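Putative serine phosphatase (PDB 6K4E) is the PP2C-type phosphatase domain of SiaA, which probably removes phosphate from a protein threonine or serine in a signalling pathway controlling biofilm formation. Local coordinates at residues V98-A103 with A130-I135; R183-A188 with L296-D301; G230-L235 with Q267-Q272. One frame throughout, in Å; residues are numbered along the deposited sequence.

In the fold
All three contacts belong to the alpha-beta-beta-alpha sandwich of a PP2C-type phosphatase domain, and together they run through its layers. Interaction 2 joins the two antiparallel sheets face to face; its inner part is pure hydrocarbon, and charge appears where the sandwich meets solvent. Interactions 1 and 3 each lay a helix on a sheet, 117-138 on one and 269-284 on the other. Interaction 1 is apolar at Val98 and reaches a partly exposed, water-bridged arginine; in interaction 3 all four touching residues are buried, joined by a direct phenol-amide hydrogen bond beside a methyl packing. Interactions 2 and 3 have neighbouring strands, 293-300 and 231-236, and their centres lie about 11 Å apart.

Interaction 1: residues V98-A103 with A130-I135; sequences VYREQA and AIDHAI
Water 1 is gripped from both segments: it accepts from Arg100 NH2 at 3.0 Å and donates to the backbone O of Asp132 at 2.8 Å. It lies at the edge of the guanidinium, in its plane, and so ties the end of strand 95-101 to helix 117-138. Over one face, offset toward the rim, lies Ile135 CG2, 3.5 Å from Arg100 NH1. The arginine leaves the strand with CG anti to its N (chi1 -180°), then bends at chi2 (71°) and chi3, which turns the group over the isoleucine. This is one outer layer of the alpha-beta-beta-alpha sandwich of PP2C phosphatases, a helix laid on an outermost strand of the sheet, the axes of 98-101 and 130-135 at 29°. Deeper in, Val98 CG1 meets Ile131 CG2 at 3.9 Å. Both isoleucines also reach strand 105-113, Ile131 at Val111 and Ile135 at Leu107. The carboxylate of Asp132 makes its salt bridge with Arg128 through OD1. That oxygen is 4.4 Å from Arg100 NH2, too far for a salt bridge, though its charge may still steady the guanidinium. Asp132 also packs on Met157 of the second subunit.

Interaction 2: residues R183-A188 with L296-D301; sequences RQLAFA and LSFRFD
The Phe300 ring takes the side chain of Arg183 at its edge, near the ring plane, with Arg183 NE 3.7 Å from Phe300 CE2. Seen from the arginine, the same pair is a facial contact, since Phe300 CZ lies over one face of the guanidinium. The two planes stand 71° apart, so the guanidinium offers its face to the rim of the phenyl ring and does not stack on it. The aliphatic part joins in: Arg183 CG is 3.8 Å from Phe300 CE2, and CD lies near CZ. On one face of the Phe300 ring, offset toward the rim, Asp301 OD1 is modelled, though this residue is poorly ordered and its position uncertain. Further in, Phe298 is also met at its edge, by Leu185 CD1 at 4.1 Å from CE2. Its CG stands between the backbone N and the carbonyl carbon (chi1 59°), and its ring meets that of Phe233, the planes nearly parallel.

These side chains span the two central sheets of the PP2C sandwich. Strand 184-190 lies in one and strand 293-300 in the other, with the touching ends running nearly antiparallel at 164°. Val176 of strand 171-179 touches both Leu185 and Phe298. At the rim, Arg183 follows the turn after strand 171-179, where it and Gln184 both face Asp179 in a G1 beta bulge.

The one approach of opposite charges is long and equally uncertain: Arg183 NH2 is 4.1 Å from Asp301 OD2, which lies well out of the guanidinium plane, where no N-H points at it. Cohesion therefore comes mainly from van der Waals contact, the larger part of it Arg183 against the rim of Phe300, the smaller the buried Leu185-Phe298 touch; the charges add at most a diffuse attraction.

Interaction 3: residues G230-L235 with Q267-Q272; sequences GWTFYL and QPLPEQ
Tyr234 and Gln272 make the tight part of this contact: Tyr234 OH donates to Gln272 OE1 over 2.6 Å. The amide oxygen lies at the edge of the phenol ring and in its plane, while the ring and amide planes are turned 49° apart. The hydroxyl comes in at a C=O...O angle of 128°, tilted somewhat from the carbonyl plane. The other end of the amide is held too, for Gln272 NE2 donates to Gln267 O over 2.8 Å in a nearly straight bond (176°). Gln272 reaches the strand because its chain is extended beyond CG.

Looser contacts surround the methyl of Thr232. Its CG2 meets Leu269 CD1 tip to tip at 4.0 Å and comes within 3.9 Å of Gln272 NE2, whereas OG1 bonds to Ala265 O and Arg299 NH1. Phe83 of strand 82-87 touches Tyr234, Leu269 and Gln272. Helix 269-284, with Pro268 at its N-cap position, thus lies on the sheet of strand 231-236 as an outer layer of the PP2C sandwich. Pro270 and Glu271, which do not face the strand, are exposed.

With both ends of the Gln272 amide engaged, its rotation is fixed: the oxygen serves the phenol and the nitrogen the loop before the helix, so one side chain joins sheet, helix and loop inside a buried contact.

Interaction 1: residues V98-A103 with A130-I135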
# COMPACT_ATOMS: atom_id res chain seq x y z
N VAL B 98 -0.94 -14.73 1.16
CA VAL B 98 -2.34 -14.62 0.78
C VAL B 98 -3.01 -15.96 1.01
O VAL B 98 -2.35 -16.99 1.11
CB VAL B 98 -2.49 -14.13 -0.70
CG1 VAL B 98 -2.02 -12.68 -0.85
CG2 VAL B 98 -1.74 -15.03 -1.70
N TYR B 99 -4.32 -15.94 1.07
CA TYR B 99 -5.14 -17.13 1.24
C TYR B 99 -6.55 -16.73 0.86
O TYR B 99 -6.99 -15.65 1.23
CB TYR B 99 -5.14 -17.60 2.70
CG TYR B 99 -6.09 -18.76 2.93
CD1 TYR B 99 -5.83 -20.02 2.39
CD2 TYR B 99 -7.23 -18.61 3.71
CE1 TYR B 99 -6.69 -21.09 2.59
CE2 TYR B 99 -8.10 -19.67 3.92
CZ TYR B 99 -7.82 -20.91 3.36
OH TYR B 99 -8.66 -21.98 3.54
N ARG B 100 -7.23 -17.59 0.11
CA ARG B 100 -8.61 -17.42 -0.33
C ARG B 100 -9.29 -18.79 -0.38
O ARG B 100 -9.01 -19.59 -1.28
CB ARG B 100 -8.65 -16.71 -1.69
CG ARG B 100 -10.07 -16.47 -2.25
CD ARG B 100 -10.85 -15.40 -1.49
NE ARG B 100 -10.22 -14.08 -1.66
CZ ARG B 100 -10.60 -13.16 -2.54
NH1 ARG B 100 -11.66 -13.37 -3.31
NH2 ARG B 100 -9.92 -12.04 -2.66
N GLU B 101 -10.18 -19.06 0.57
CA GLU B 101 -10.94 -20.30 0.62
C GLU B 101 -12.10 -20.30 -0.38
O GLU B 101 -12.83 -19.32 -0.49
CB GLU B 101 -11.51 -20.53 2.03
CG GLU B 101 -12.05 -21.94 2.22
CD GLU B 101 -13.24 -22.12 3.15
OE1 GLU B 101 -13.86 -21.11 3.56
OE2 GLU B 101 -13.56 -23.29 3.46
N GLN B 102 -12.27 -21.42 -1.08
CA GLN B 102 -13.40 -21.65 -1.97
C GLN B 102 -14.11 -22.91 -1.49
O GLN B 102 -13.60 -23.58 -0.59
CB GLN B 102 -12.93 -21.81 -3.43
CG GLN B 102 -12.32 -20.55 -4.03
CD GLN B 102 -13.28 -19.38 -4.25
OE1 GLN B 102 -12.83 -18.26 -4.42
NE2 GLN B 102 -14.61 -19.59 -4.27
N ALA B 103 -15.26 -23.24 -2.05
CA ALA B 103 -15.98 -24.45 -1.63
C ALA B 103 -15.24 -25.74 -2.07
O ALA B 103 -15.20 -26.72 -1.32
CB ALA B 103 -17.38 -24.43 -2.21
N ALA B 130 -3.36 -5.34 -5.40
CA ALA B 130 -3.14 -5.88 -6.76
C ALA B 130 -3.53 -7.39 -6.83
O ALA B 130 -4.07 -7.82 -7.84
CB ALA B 130 -1.68 -5.72 -7.16
N ILE B 131 -3.31 -8.15 -5.75
CA ILE B 131 -3.66 -9.58 -5.74
C ILE B 131 -5.19 -9.75 -5.66
O ILE B 131 -5.75 -10.58 -6.39
CB ILE B 131 -2.84 -10.41 -4.69
CG1 ILE B 131 -1.46 -10.72 -5.27
CG2 ILE B 131 -3.55 -11.73 -4.26
CD1 ILE B 131 -0.44 -11.25 -4.32
N ASP B 132 -5.86 -8.91 -4.84
CA ASP B 132 -7.33 -8.90 -4.69
C ASP B 132 -7.99 -8.58 -6.03
O ASP B 132 -8.94 -9.26 -6.40
CB ASP B 132 -7.75 -7.86 -3.63
CG ASP B 132 -7.48 -8.31 -2.21
OD1 ASP B 132 -6.59 -9.18 -2.02
OD2 ASP B 132 -8.12 -7.79 -1.29
N HIS B 133 -7.48 -7.56 -6.74
CA HIS B 133 -7.97 -7.18 -8.07
C HIS B 133 -7.86 -8.39 -9.01
O HIS B 133 -8.84 -8.75 -9.65
CB HIS B 133 -7.19 -5.98 -8.65
CG HIS B 133 -7.38 -5.80 -10.12
ND1 HIS B 133 -8.42 -5.03 -10.63
CD2 HIS B 133 -6.68 -6.33 -11.16
CE1 HIS B 133 -8.31 -5.11 -11.95
NE2 HIS B 133 -7.29 -5.88 -12.31
N ALA B 134 -6.67 -9.00 -9.09
CA ALA B 134 -6.38 -10.14 -9.95
C ALA B 134 -7.31 -11.33 -9.67
O ALA B 134 -7.86 -11.87 -10.62
CB ALA B 134 -4.92 -10.55 -9.81
N ILE B 135 -7.52 -11.69 -8.37
CA ILE B 135 -8.43 -12.78 -7.96
C ILE B 135 -9.85 -12.49 -8.45
O ILE B 135 -10.52 -13.39 -8.94
CB ILE B 135 -8.38 -13.07 -6.42
CG1 ILE B 135 -6.99 -13.56 -5.98
CG2 ILE B 135 -9.48 -14.09 -5.99
CD1 ILE B 135 -6.80 -13.60 -4.39
O HOH W 1 -11.05 -10.45 -4.94

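Interaction 2: residues R183-A188 with L296-D301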
# COMPACT_ATOMS: atom_id res chain seq x y z
N ARG B 183 -8.77 -33.36 -6.82
CA ARG B 183 -7.52 -33.87 -6.27
C ARG B 183 -6.31 -33.51 -7.13
O ARG B 183 -5.61 -34.39 -7.63
CB ARG B 183 -7.60 -35.38 -5.96
CG ARG B 183 -7.54 -35.64 -4.47
CD ARG B 183 -8.80 -36.27 -3.93
NE ARG B 183 -8.47 -37.27 -2.91
CZ ARG B 183 -9.34 -37.76 -2.03
NH1 ARG B 183 -10.60 -37.35 -2.02
NH2 ARG B 183 -8.95 -38.66 -1.13
N GLN B 184 -6.10 -32.19 -7.35
CA GLN B 184 -4.94 -31.73 -8.10
C GLN B 184 -4.59 -30.32 -7.71
O GLN B 184 -5.43 -29.56 -7.23
CB GLN B 184 -5.03 -31.96 -9.63
CG GLN B 184 -5.80 -31.00 -10.49
CD GLN B 184 -5.45 -31.24 -11.94
OE1 GLN B 184 -5.05 -30.33 -12.68
NE2 GLN B 184 -5.53 -32.48 -12.39
N LEU B 185 -3.32 -30.00 -7.83
CA LEU B 185 -2.75 -28.73 -7.41
C LEU B 185 -2.20 -28.00 -8.62
O LEU B 185 -1.62 -28.63 -9.50
CB LEU B 185 -1.62 -29.10 -6.43
CG LEU B 185 -0.87 -28.03 -5.69
CD1 LEU B 185 -0.58 -28.49 -4.27
CD2 LEU B 185 0.43 -27.68 -6.41
N ALA B 186 -2.39 -26.66 -8.66
CA ALA B 186 -1.81 -25.86 -9.74
C ALA B 186 -0.89 -24.87 -9.07
O ALA B 186 -1.29 -24.23 -8.11
CB ALA B 186 -2.90 -25.15 -10.52
N PHE B 187 0.36 -24.78 -9.51
CA PHE B 187 1.33 -23.85 -8.94
C PHE B 187 1.95 -22.97 -10.01
O PHE B 187 2.28 -23.45 -11.10
CB PHE B 187 2.46 -24.62 -8.17
CG PHE B 187 3.70 -23.80 -7.89
CD1 PHE B 187 3.68 -22.76 -6.96
CD2 PHE B 187 4.87 -24.01 -8.61
CE1 PHE B 187 4.82 -21.95 -6.76
CE2 PHE B 187 6.00 -23.22 -8.39
CZ PHE B 187 5.97 -22.21 -7.46
N ALA B 188 2.15 -21.70 -9.71
CA ALA B 188 2.86 -20.77 -10.60
C ALA B 188 3.67 -19.85 -9.72
O ALA B 188 3.16 -19.34 -8.74
CB ALA B 188 1.89 -19.98 -11.46
N LEU B 296 4.91 -20.54 4.59
CA LEU B 296 3.50 -20.89 4.65
C LEU B 296 3.39 -22.34 4.22
O LEU B 296 3.82 -22.71 3.12
CB LEU B 296 2.64 -19.95 3.78
CG LEU B 296 1.11 -20.10 3.87
CD1 LEU B 296 0.62 -20.34 5.30
CD2 LEU B 296 0.42 -18.92 3.21
N SER B 297 2.92 -23.18 5.14
CA SER B 297 2.81 -24.60 4.90
C SER B 297 1.38 -25.00 4.99
O SER B 297 0.63 -24.38 5.73
CB SER B 297 3.66 -25.39 5.88
OG SER B 297 3.56 -26.79 5.69
N PHE B 298 1.01 -26.01 4.20
CA PHE B 298 -0.34 -26.59 4.07
C PHE B 298 -0.25 -28.06 3.73
O PHE B 298 0.72 -28.49 3.12
CB PHE B 298 -1.17 -25.81 3.05
CG PHE B 298 -0.62 -25.73 1.64
CD1 PHE B 298 0.37 -24.81 1.31
CD2 PHE B 298 -1.13 -26.53 0.64
CE1 PHE B 298 0.86 -24.71 -0.01
CE2 PHE B 298 -0.64 -26.44 -0.67
CZ PHE B 298 0.34 -25.52 -0.99
N ARG B 299 -1.22 -28.85 4.16
CA ARG B 299 -1.17 -30.28 3.95
C ARG B 299 -2.49 -30.82 3.40
O ARG B 299 -3.55 -30.36 3.82
CB ARG B 299 -0.79 -30.98 5.27
CG ARG B 299 -0.89 -32.49 5.26
CD ARG B 299 -0.20 -33.08 6.45
NE ARG B 299 -0.55 -34.48 6.62
CZ ARG B 299 0.29 -35.49 6.43
NH1 ARG B 299 1.54 -35.26 6.04
NH2 ARG B 299 -0.10 -36.74 6.63
N PHE B 300 -2.41 -31.80 2.48
CA PHE B 300 -3.59 -32.47 1.95
C PHE B 300 -3.75 -33.82 2.62
O PHE B 300 -2.80 -34.60 2.69
CB PHE B 300 -3.61 -32.57 0.40
CG PHE B 300 -4.94 -33.12 -0.10
CD1 PHE B 300 -6.10 -32.34 -0.04
CD2 PHE B 300 -5.04 -34.43 -0.56
CE1 PHE B 300 -7.33 -32.87 -0.45
CE2 PHE B 300 -6.27 -34.95 -0.96
CZ PHE B 300 -7.41 -34.17 -0.90
N ASP B 301 -4.96 -34.05 3.16
CA ASP B 301 -5.44 -35.22 3.90
C ASP B 301 -4.41 -35.83 4.85
O ASP B 301 -4.21 -35.31 5.95
CB ASP B 301 -6.02 -36.28 2.95
CG ASP B 301 -7.51 -36.13 2.68
OD1 ASP B 301 -7.97 -34.97 2.54
OD2 ASP B 301 -8.21 -37.16 2.59

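Interaction 3: residues G230-L235 with Q267-Q272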
# COMPACT_ATOMS: atom_id res chain seq x y z
N GLY B 230 -1.12 -37.41 2.48
CA GLY B 230 0.12 -37.69 3.21
C GLY B 230 1.28 -36.81 2.80
O GLY B 230 2.42 -37.05 3.19
N TRP B 231 0.97 -35.74 2.05
CA TRP B 231 1.93 -34.76 1.56
C TRP B 231 1.77 -33.42 2.22
O TRP B 231 0.66 -32.89 2.32
CB TRP B 231 1.84 -34.62 0.01
CG TRP B 231 2.42 -35.79 -0.72
CD1 TRP B 231 1.86 -37.03 -0.87
CD2 TRP B 231 3.71 -35.85 -1.34
NE1 TRP B 231 2.72 -37.85 -1.56
CE2 TRP B 231 3.86 -37.15 -1.87
CE3 TRP B 231 4.76 -34.92 -1.50
CZ2 TRP B 231 5.01 -37.54 -2.56
CZ3 TRP B 231 5.91 -35.31 -2.17
CH2 TRP B 231 6.03 -36.60 -2.69
N THR B 232 2.90 -32.84 2.64
CA THR B 232 2.95 -31.49 3.22
C THR B 232 3.62 -30.61 2.18
O THR B 232 4.59 -31.05 1.54
CB THR B 232 3.64 -31.47 4.61
OG1 THR B 232 3.06 -32.48 5.43
CG2 THR B 232 3.46 -30.15 5.32
N PHE B 233 3.07 -29.42 1.95
CA PHE B 233 3.54 -28.46 0.96
C PHE B 233 4.09 -27.27 1.69
O PHE B 233 3.69 -27.01 2.83
CB PHE B 233 2.41 -28.05 -0.01
CG PHE B 233 1.88 -29.19 -0.84
CD1 PHE B 233 0.86 -30.00 -0.36
CD2 PHE B 233 2.46 -29.51 -2.06
CE1 PHE B 233 0.41 -31.10 -1.09
CE2 PHE B 233 2.01 -30.62 -2.80
CZ PHE B 233 0.97 -31.39 -2.31
N TYR B 234 5.10 -26.60 1.08
CA TYR B 234 5.80 -25.51 1.73
C TYR B 234 6.10 -24.44 0.75
O TYR B 234 6.71 -24.69 -0.28
CB TYR B 234 7.14 -25.98 2.33
CG TYR B 234 7.03 -27.15 3.26
CD1 TYR B 234 7.06 -28.46 2.77
CD2 TYR B 234 6.89 -26.97 4.64
CE1 TYR B 234 6.96 -29.55 3.63
CE2 TYR B 234 6.75 -28.05 5.50
CZ TYR B 234 6.81 -29.34 4.99
OH TYR B 234 6.69 -30.39 5.83
N LEU B 235 5.69 -23.22 1.10
CA LEU B 235 5.91 -22.03 0.31
C LEU B 235 6.76 -21.13 1.16
O LEU B 235 6.27 -20.60 2.14
CB LEU B 235 4.56 -21.36 -0.03
CG LEU B 235 3.80 -21.97 -1.21
CD1 LEU B 235 2.39 -21.39 -1.30
CD2 LEU B 235 4.54 -21.76 -2.54
N GLN B 267 5.13 -35.03 10.36
CA GLN B 267 4.77 -34.57 11.71
C GLN B 267 3.59 -33.57 11.74
O GLN B 267 3.39 -32.84 10.75
CB GLN B 267 5.99 -33.94 12.40
CG GLN B 267 7.21 -34.89 12.63
CD GLN B 267 6.82 -36.18 13.26
OE1 GLN B 267 6.53 -36.29 14.46
NE2 GLN B 267 6.72 -37.19 12.43
N PRO B 268 2.84 -33.45 12.88
CA PRO B 268 1.78 -32.42 12.95
C PRO B 268 2.40 -31.05 12.64
O PRO B 268 3.50 -30.77 13.11
CB PRO B 268 1.31 -32.52 14.39
CG PRO B 268 1.59 -33.97 14.76
CD PRO B 268 2.91 -34.23 14.15
N LEU B 269 1.72 -30.23 11.81
CA LEU B 269 2.22 -28.93 11.34
C LEU B 269 2.52 -27.94 12.49
O LEU B 269 3.55 -27.26 12.40
CB LEU B 269 1.32 -28.31 10.26
CG LEU B 269 1.66 -28.77 8.83
CD1 LEU B 269 1.20 -30.20 8.57
CD2 LEU B 269 1.07 -27.87 7.80
N PRO B 270 1.77 -27.91 13.63
CA PRO B 270 2.17 -27.02 14.74
C PRO B 270 3.54 -27.44 15.31
O PRO B 270 4.30 -26.57 15.71
CB PRO B 270 1.08 -27.24 15.79
CG PRO B 270 -0.07 -27.72 15.02
CD PRO B 270 0.53 -28.62 13.97
N GLU B 271 3.87 -28.75 15.26
CA GLU B 271 5.17 -29.25 15.70
C GLU B 271 6.27 -28.93 14.72
O GLU B 271 7.39 -28.63 15.15
CB GLU B 271 5.10 -30.74 16.03
CG GLU B 271 4.13 -31.05 17.17
CD GLU B 271 3.87 -32.53 17.38
OE1 GLU B 271 4.69 -33.36 16.92
OE2 GLU B 271 2.86 -32.87 18.03
N GLN B 272 5.96 -28.99 13.39
CA GLN B 272 6.91 -28.67 12.32
C GLN B 272 7.34 -27.24 12.42
O GLN B 272 8.53 -26.97 12.41
CB GLN B 272 6.30 -28.93 10.94
CG GLN B 272 6.00 -30.39 10.65
CD GLN B 272 5.72 -30.53 9.16
OE1 GLN B 272 6.38 -29.89 8.34
NE2 GLN B 272 4.75 -31.35 8.79